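Segregation and condensation protein A (Pyrococcus furiosus, PDB 5XNS) probably serves as the kleisin subunit of the archaeal SMC condensin complex in chromosome segregation, its C-terminal winged-helix domain here docking on another protein. Local coordinates at residues Glu8-Val13 with Met51-Ile56; Ile24-Leu29 with Ala39-Tyr44. All blocks are in the same frame, centred on the assembly; numbering follows the deposited sequence.

How the contacts relate
Contact 1 joins 8-13 to 51-56, and contact 2 joins 24-29 to 39-44. Their centres lie about 10 Å apart in one small winged-helix domain, the C-terminal part of the protein. Contact 2 falls between the two segments of contact 1 along the chain. Helix 3-20 runs into strand 24-25, and helix 35-50 into strand 54-58. Both contacts reach the same antiparallel sheet, ordered 24-25, 65-69, 54-58. They also touch directly: Leu9 CD2 lies 3.6 Å from Tyr44 CB, and Val13 CG2 lies 4.0 Å from Leu29 CD2. Val13 and Val54 of contact 1 and the buried residues of contact 2 share one core. The bound protein chain reaches six residues of contact 2 but one of contact 1.

Contact 1: Glu8-Val13 with Met51-Ile56; sequences ELYKVV and MGRVEI
The first torsion of Tyr10 (chi1 179°) puts its CG opposite the backbone N and sends the ring out from helix 3-20 to Arg53. Arg53 has its CG beside its own backbone N, and its chain stays extended from CG to NE. It thus runs across the Tyr10 ring at about a right angle. This is where the first helix of the winged-helix domain meets the start of wing strand 54-58. The strand follows a Schellman motif at Gly52, which ends helix 35-50 with a positive phi.

Arg53 CB sits over one face of the Tyr10 ring, 4.2 Å from the centroid and 27° off the normal, a CH-pi contact. Arg53 CD lies above the same face, displaced to the rim, with Tyr10 CE2 4.1 Å away. The guanidinium lies past the ring's rim, its plane turned 47° from the ring, and does not stack on it. The aliphatic part of the arginine does the touching.

Val54 meets the Tyr10 ring obliquely, its CG1 4.1 Å from Tyr10 CD1. The two run alongside in opposite senses. Val13, one helical turn on from Tyr10, approaches the same methyl more loosely: its CG1 is 4.4 Å from Val54 CG1. Val54 is buried and also packs on Leu48 and Val67, while Val13 reaches Val67 and Pro69. Tyr10 packs on Leu48 too, so helix 3-20 meets both helix 35-50 and the sheet. The shortest approach is to the backbone just before the strand: Tyr10 CE1 lies 3.5 Å from Arg53 O.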
loop_
_atom_site.group_PDB
_atom_site.type_symbol
_atom_site.label_atom_id
_atom_site.label_comp_id
_atom_site.label_asym_id
_atom_site.label_seq_id
_atom_site.Cartn_x
_atom_site.Cartn_y
_atom_site.Cartn_z
ATOM N N GLU B 8 -18.231 8.025 -31.087
ATOM C CA GLU B 8 -18.596 6.958 -32.016
ATOM C C GLU B 8 -19.357 5.855 -31.299
ATOM O O GLU B 8 -20.382 5.368 -31.797
ATOM C CB GLU B 8 -17.346 6.387 -32.698
ATOM C CG GLU B 8 -16.904 7.124 -33.972
ATOM C CD GLU B 8 -15.533 6.656 -34.496
ATOM O OE1 GLU B 8 -14.818 7.466 -35.144
ATOM O OE2 GLU B 8 -15.173 5.479 -34.249
ATOM N N LEU B 9 -18.879 5.461 -30.115
ATOM C CA LEU B 9 -19.533 4.387 -29.389
ATOM C C LEU B 9 -20.917 4.819 -28.918
ATOM O O LEU B 9 -21.862 4.019 -28.917
ATOM C CB LEU B 9 -18.657 3.953 -28.220
ATOM C CG LEU B 9 -19.303 2.972 -27.243
ATOM C CD1 LEU B 9 -19.696 1.673 -27.945
ATOM C CD2 LEU B 9 -18.344 2.714 -26.087
ATOM N N TYR B 10 -21.059 6.087 -28.532
ATOM C CA TYR B 10 -22.366 6.619 -28.162
ATOM C C TYR B 10 -23.358 6.497 -29.314
ATOM O O TYR B 10 -24.475 5.997 -29.132
ATOM C CB TYR B 10 -22.220 8.074 -27.730
ATOM C CG TYR B 10 -23.511 8.752 -27.340
ATOM C CD1 TYR B 10 -24.409 8.138 -26.470
ATOM C CD2 TYR B 10 -23.809 10.035 -27.801
ATOM C CE1 TYR B 10 -25.579 8.771 -26.090
ATOM C CE2 TYR B 10 -24.974 10.674 -27.430
ATOM C CZ TYR B 10 -25.855 10.037 -26.578
ATOM O OH TYR B 10 -27.016 10.668 -26.204
ATOM N N LYS B 11 -22.957 6.934 -30.517
ATOM C CA LYS B 11 -23.863 6.894 -31.670
ATOM C C LYS B 11 -24.282 5.463 -31.986
ATOM O O LYS B 11 -25.443 5.203 -32.331
ATOM C CB LYS B 11 -23.206 7.534 -32.900
ATOM C CG LYS B 11 -22.799 9.007 -32.753
ATOM C CD LYS B 11 -22.683 9.685 -34.129
ATOM C CE LYS B 11 -21.633 10.803 -34.162
ATOM N NZ LYS B 11 -20.235 10.289 -34.387
ATOM N N VAL B 12 -23.348 4.519 -31.857
ATOM C CA VAL B 12 -23.671 3.109 -32.044
ATOM C C VAL B 12 -24.725 2.663 -31.036
ATOM O O VAL B 12 -25.707 1.994 -31.391
ATOM C CB VAL B 12 -22.395 2.262 -31.938
ATOM C CG1 VAL B 12 -22.753 0.793 -31.740
ATOM C CG2 VAL B 12 -21.528 2.480 -33.174
ATOM N N VAL B 13 -24.527 3.019 -29.762
ATOM C CA VAL B 13 -25.477 2.651 -28.708
ATOM C C VAL B 13 -26.861 3.226 -29.003
ATOM O O VAL B 13 -27.877 2.527 -28.912
ATOM C CB VAL B 13 -24.958 3.116 -27.336
ATOM C CG1 VAL B 13 -26.073 3.012 -26.281
ATOM C CG2 VAL B 13 -23.747 2.265 -26.916
ATOM N N MET B 51 -20.981 11.406 -17.873
ATOM C CA MET B 51 -21.555 12.572 -18.534
ATOM C C MET B 51 -23.071 12.499 -18.662
ATOM O O MET B 51 -23.666 13.402 -19.258
ATOM C CB MET B 51 -20.960 12.755 -19.934
ATOM C CG MET B 51 -19.469 12.918 -19.981
ATOM S SD MET B 51 -18.892 12.945 -21.700
ATOM C CE MET B 51 -19.085 11.258 -22.211
ATOM N N GLY B 52 -23.701 11.451 -18.140
ATOM C CA GLY B 52 -25.142 11.338 -18.203
ATOM C C GLY B 52 -25.708 10.938 -19.547
ATOM O O GLY B 52 -26.917 11.070 -19.751
ATOM N N ARG B 53 -24.884 10.431 -20.473
ATOM C CA ARG B 53 -25.384 10.071 -21.798
ATOM C C ARG B 53 -25.845 8.625 -21.911
ATOM O O ARG B 53 -26.664 8.324 -22.794
ATOM C CB ARG B 53 -24.335 10.361 -22.868
ATOM C CG ARG B 53 -23.833 11.770 -22.831
ATOM C CD ARG B 53 -23.156 12.164 -24.130
ATOM N NE ARG B 53 -22.718 13.556 -24.065
ATOM C CZ ARG B 53 -23.530 14.608 -24.210
ATOM N NH1 ARG B 53 -24.831 14.434 -24.446
ATOM N NH2 ARG B 53 -23.034 15.853 -24.123
ATOM N N VAL B 54 -25.351 7.722 -21.057
ATOM C CA VAL B 54 -25.864 6.362 -20.979
ATOM C C VAL B 54 -26.017 5.991 -19.513
ATOM O O VAL B 54 -25.435 6.613 -18.623
ATOM C CB VAL B 54 -24.964 5.318 -21.682
ATOM C CG1 VAL B 54 -24.630 5.757 -23.098
ATOM C CG2 VAL B 54 -23.696 5.064 -20.852
ATOM N N GLU B 55 -26.799 4.947 -19.276
ATOM C CA GLU B 55 -26.920 4.313 -17.974
ATOM C C GLU B 55 -26.410 2.881 -18.076
ATOM O O GLU B 55 -26.775 2.155 -19.006
ATOM C CB GLU B 55 -28.368 4.339 -17.517
ATOM C CG GLU B 55 -28.747 3.264 -16.544
ATOM C CD GLU B 55 -29.894 3.711 -15.646
ATOM O OE1 GLU B 55 -29.988 3.201 -14.502
ATOM O OE2 GLU B 55 -30.673 4.599 -16.088
ATOM N N ILE B 56 -25.549 2.484 -17.143
ATOM C CA ILE B 56 -25.039 1.119 -17.078
ATOM C C ILE B 56 -25.801 0.379 -15.992
ATOM O O ILE B 56 -25.917 0.862 -14.861
ATOM C CB ILE B 56 -23.526 1.098 -16.807
ATOM C CG1 ILE B 56 -22.774 1.865 -17.896
ATOM C CG2 ILE B 56 -23.030 -0.342 -16.718
ATOM C CD1 ILE B 56 -21.322 2.111 -17.580
#

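Contact 2: Ile24-Leu29 with Ala39-Tyr44; sequences IKFWDL and ARTFLY
In this winged-helix domain, helix 35-50 takes the place of the recognition helix of DNA-binding relatives. Here its inner side packs on residues that follow the short strand 24-25. The four touching residues, Phe26, Leu29, Thr41 and Phe42, are all buried.

Phe26 touches both Thr41 and Phe42. Its CG is turned away from the backbone N (chi1 172°), which drives the ring into the flank of the helix at these two residues. The ring's CE1 comes 3.6 Å from Phe42 N, and the nitrogen meets the rim of the ring, almost level with it. Phe26 CZ touches Phe42 CB at 3.9 Å. Farther out, the Phe42 ring turns its edge to the face of Phe26. The centroids are 5.9 Å apart and the planes stand at 65°, an edge-to-face pair.

Thr41 offers its methyl rather than its hydroxyl. CG2 lies 3.7 Å from Phe26 CE1, at a slant to the ring. Thr41 CG2 also reaches Leu29, 3.9 Å from Leu29 O and 4.2 Å from Leu29 CB. It thus fills the angle between Phe26 and Leu29. The hydroxyl OG1 faces back to its own helix and is hydrogen-bonded to Ile37 O, so this buried polar atom is satisfied.

Ile38 and Leu45 of the helix and Ile65 of the sheet also touch Phe26, and Leu29 packs on Val67. Another protein chain, probably the SMC partner, packs on Phe42, Ala39 and Leu43, and an acidic side chain of that other chain pairs with Arg40 NE. A buried phenylalanine packed between helix 35-50 and the sheet belongs to the hydrophobic core of a winged-helix domain.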
loop_
_atom_site.group_PDB
_atom_site.type_symbol
_atom_site.label_atom_id
_atom_site.label_comp_id
_atom_site.label_asym_id
_atom_site.label_seq_id
_atom_site.Cartn_x
_atom_site.Cartn_y
_atom_site.Cartn_z
ATOM N N ILE B 24 -28.940 -2.903 -24.129
ATOM C CA ILE B 24 -27.904 -3.536 -24.940
ATOM C C ILE B 24 -26.908 -4.243 -24.026
ATOM O O ILE B 24 -26.375 -3.638 -23.087
ATOM C CB ILE B 24 -27.203 -2.487 -25.823
ATOM C CG1 ILE B 24 -28.216 -1.878 -26.795
ATOM C CG2 ILE B 24 -26.011 -3.100 -26.570
ATOM C CD1 ILE B 24 -27.799 -0.562 -27.343
ATOM N N LYS B 25 -26.656 -5.531 -24.294
ATOM C CA LYS B 25 -25.633 -6.270 -23.552
ATOM C C LYS B 25 -24.241 -5.689 -23.806
ATOM O O LYS B 25 -23.842 -5.480 -24.955
ATOM C CB LYS B 25 -25.636 -7.749 -23.956
ATOM C CG LYS B 25 -26.904 -8.530 -23.639
ATOM C CD LYS B 25 -26.774 -9.993 -24.092
ATOM C CE LYS B 25 -28.040 -10.782 -23.769
ATOM N NZ LYS B 25 -27.906 -12.241 -24.063
ATOM N N PHE B 26 -23.491 -5.456 -22.724
ATOM C CA PHE B 26 -22.094 -5.045 -22.849
ATOM C C PHE B 26 -21.339 -5.951 -23.813
ATOM O O PHE B 26 -20.617 -5.465 -24.691
ATOM C CB PHE B 26 -21.403 -5.029 -21.475
ATOM C CG PHE B 26 -19.903 -4.804 -21.543
ATOM C CD1 PHE B 26 -19.389 -3.614 -22.031
ATOM C CD2 PHE B 26 -19.016 -5.789 -21.121
ATOM C CE1 PHE B 26 -18.008 -3.391 -22.088
ATOM C CE2 PHE B 26 -17.619 -5.588 -21.185
ATOM C CZ PHE B 26 -17.118 -4.381 -21.669
ATOM N N TRP B 27 -21.499 -7.277 -23.673
ATOM C CA TRP B 27 -20.737 -8.198 -24.515
ATOM C C TRP B 27 -20.936 -7.899 -25.994
ATOM O O TRP B 27 -20.004 -8.033 -26.793
ATOM C CB TRP B 27 -21.119 -9.657 -24.243
ATOM C CG TRP B 27 -20.994 -10.122 -22.821
ATOM C CD1 TRP B 27 -21.922 -10.843 -22.113
ATOM C CD2 TRP B 27 -19.884 -9.922 -21.936
ATOM N NE1 TRP B 27 -21.459 -11.093 -20.845
ATOM C CE2 TRP B 27 -20.212 -10.540 -20.707
ATOM C CE3 TRP B 27 -18.646 -9.281 -22.058
ATOM C CZ2 TRP B 27 -19.345 -10.527 -19.605
ATOM C CZ3 TRP B 27 -17.799 -9.263 -20.966
ATOM C CH2 TRP B 27 -18.149 -9.886 -19.754
ATOM N N ASP B 28 -22.145 -7.496 -26.383
ATOM C CA ASP B 28 -22.421 -7.249 -27.794
ATOM C C ASP B 28 -21.756 -5.982 -28.306
ATOM O O ASP B 28 -21.769 -5.739 -29.521
ATOM C CB ASP B 28 -23.933 -7.156 -28.041
ATOM C CG ASP B 28 -24.660 -8.475 -27.799
ATOM O OD1 ASP B 28 -24.002 -9.538 -27.655
ATOM O OD2 ASP B 28 -25.909 -8.440 -27.779
ATOM N N LEU B 29 -21.203 -5.166 -27.412
ATOM C CA LEU B 29 -20.580 -3.900 -27.772
ATOM C C LEU B 29 -19.077 -4.004 -27.970
ATOM O O LEU B 29 -18.493 -3.107 -28.576
ATOM C CB LEU B 29 -20.873 -2.844 -26.698
ATOM C CG LEU B 29 -21.945 -1.773 -26.958
ATOM C CD1 LEU B 29 -22.886 -2.139 -28.095
ATOM C CD2 LEU B 29 -22.718 -1.447 -25.690
ATOM N N ALA B 39 -11.426 -3.772 -21.980
ATOM C CA ALA B 39 -11.249 -2.717 -20.991
ATOM C C ALA B 39 -11.623 -1.359 -21.571
ATOM O O ALA B 39 -12.340 -0.574 -20.934
ATOM C CB ALA B 39 -9.808 -2.726 -20.482
ATOM N N ARG B 40 -11.177 -1.080 -22.801
ATOM C CA ARG B 40 -11.445 0.217 -23.421
ATOM C C ARG B 40 -12.940 0.440 -23.659
ATOM O O ARG B 40 -13.454 1.545 -23.447
ATOM C CB ARG B 40 -10.657 0.319 -24.725
ATOM C CG ARG B 40 -10.791 1.647 -25.445
ATOM C CD ARG B 40 -10.063 1.595 -26.784
ATOM N NE ARG B 40 -8.609 1.498 -26.631
ATOM C CZ ARG B 40 -7.791 1.100 -27.601
ATOM N NH1 ARG B 40 -8.298 0.743 -28.777
ATOM N NH2 ARG B 40 -6.471 1.051 -27.404
ATOM N N THR B 41 -13.653 -0.595 -24.103
ATOM C CA THR B 41 -15.098 -0.468 -24.273
ATOM C C THR B 41 -15.761 -0.131 -22.945
ATOM O O THR B 41 -16.583 0.790 -22.861
ATOM C CB THR B 41 -15.684 -1.763 -24.843
ATOM O OG1 THR B 41 -14.930 -2.172 -25.994
ATOM C CG2 THR B 41 -17.167 -1.566 -25.232
ATOM N N PHE B 42 -15.402 -0.872 -21.891
ATOM C CA PHE B 42 -15.941 -0.612 -20.562
ATOM C C PHE B 42 -15.658 0.831 -20.139
ATOM O O PHE B 42 -16.565 1.559 -19.702
ATOM C CB PHE B 42 -15.341 -1.623 -19.582
ATOM C CG PHE B 42 -15.954 -1.608 -18.209
ATOM C CD1 PHE B 42 -17.332 -1.504 -18.040
ATOM C CD2 PHE B 42 -15.148 -1.746 -17.078
ATOM C CE1 PHE B 42 -17.891 -1.502 -16.766
ATOM C CE2 PHE B 42 -15.696 -1.760 -15.801
ATOM C CZ PHE B 42 -17.071 -1.638 -15.641
ATOM N N LEU B 43 -14.413 1.281 -20.336
ATOM C CA LEU B 43 -14.018 2.633 -19.940
ATOM C C LEU B 43 -14.826 3.691 -20.681
ATOM O O LEU B 43 -15.332 4.642 -20.071
ATOM C CB LEU B 43 -12.524 2.835 -20.196
ATOM C CG LEU B 43 -11.878 4.141 -19.724
ATOM C CD1 LEU B 43 -11.903 4.238 -18.218
ATOM C CD2 LEU B 43 -10.437 4.184 -20.219
ATOM N N TYR B 44 -14.949 3.545 -22.003
ATOM C CA TYR B 44 -15.687 4.525 -22.793
ATOM C C TYR B 44 -17.141 4.610 -22.336
ATOM O O TYR B 44 -17.720 5.704 -22.270
ATOM C CB TYR B 44 -15.580 4.165 -24.277
ATOM C CG TYR B 44 -14.183 4.400 -24.848
ATOM C CD1 TYR B 44 -13.173 4.936 -24.060
ATOM C CD2 TYR B 44 -13.888 4.105 -26.165
ATOM C CE1 TYR B 44 -11.910 5.163 -24.564
ATOM C CE2 TYR B 44 -12.625 4.326 -26.683
ATOM C CZ TYR B 44 -11.638 4.856 -25.879
ATOM O OH TYR B 44 -10.368 5.077 -26.384
#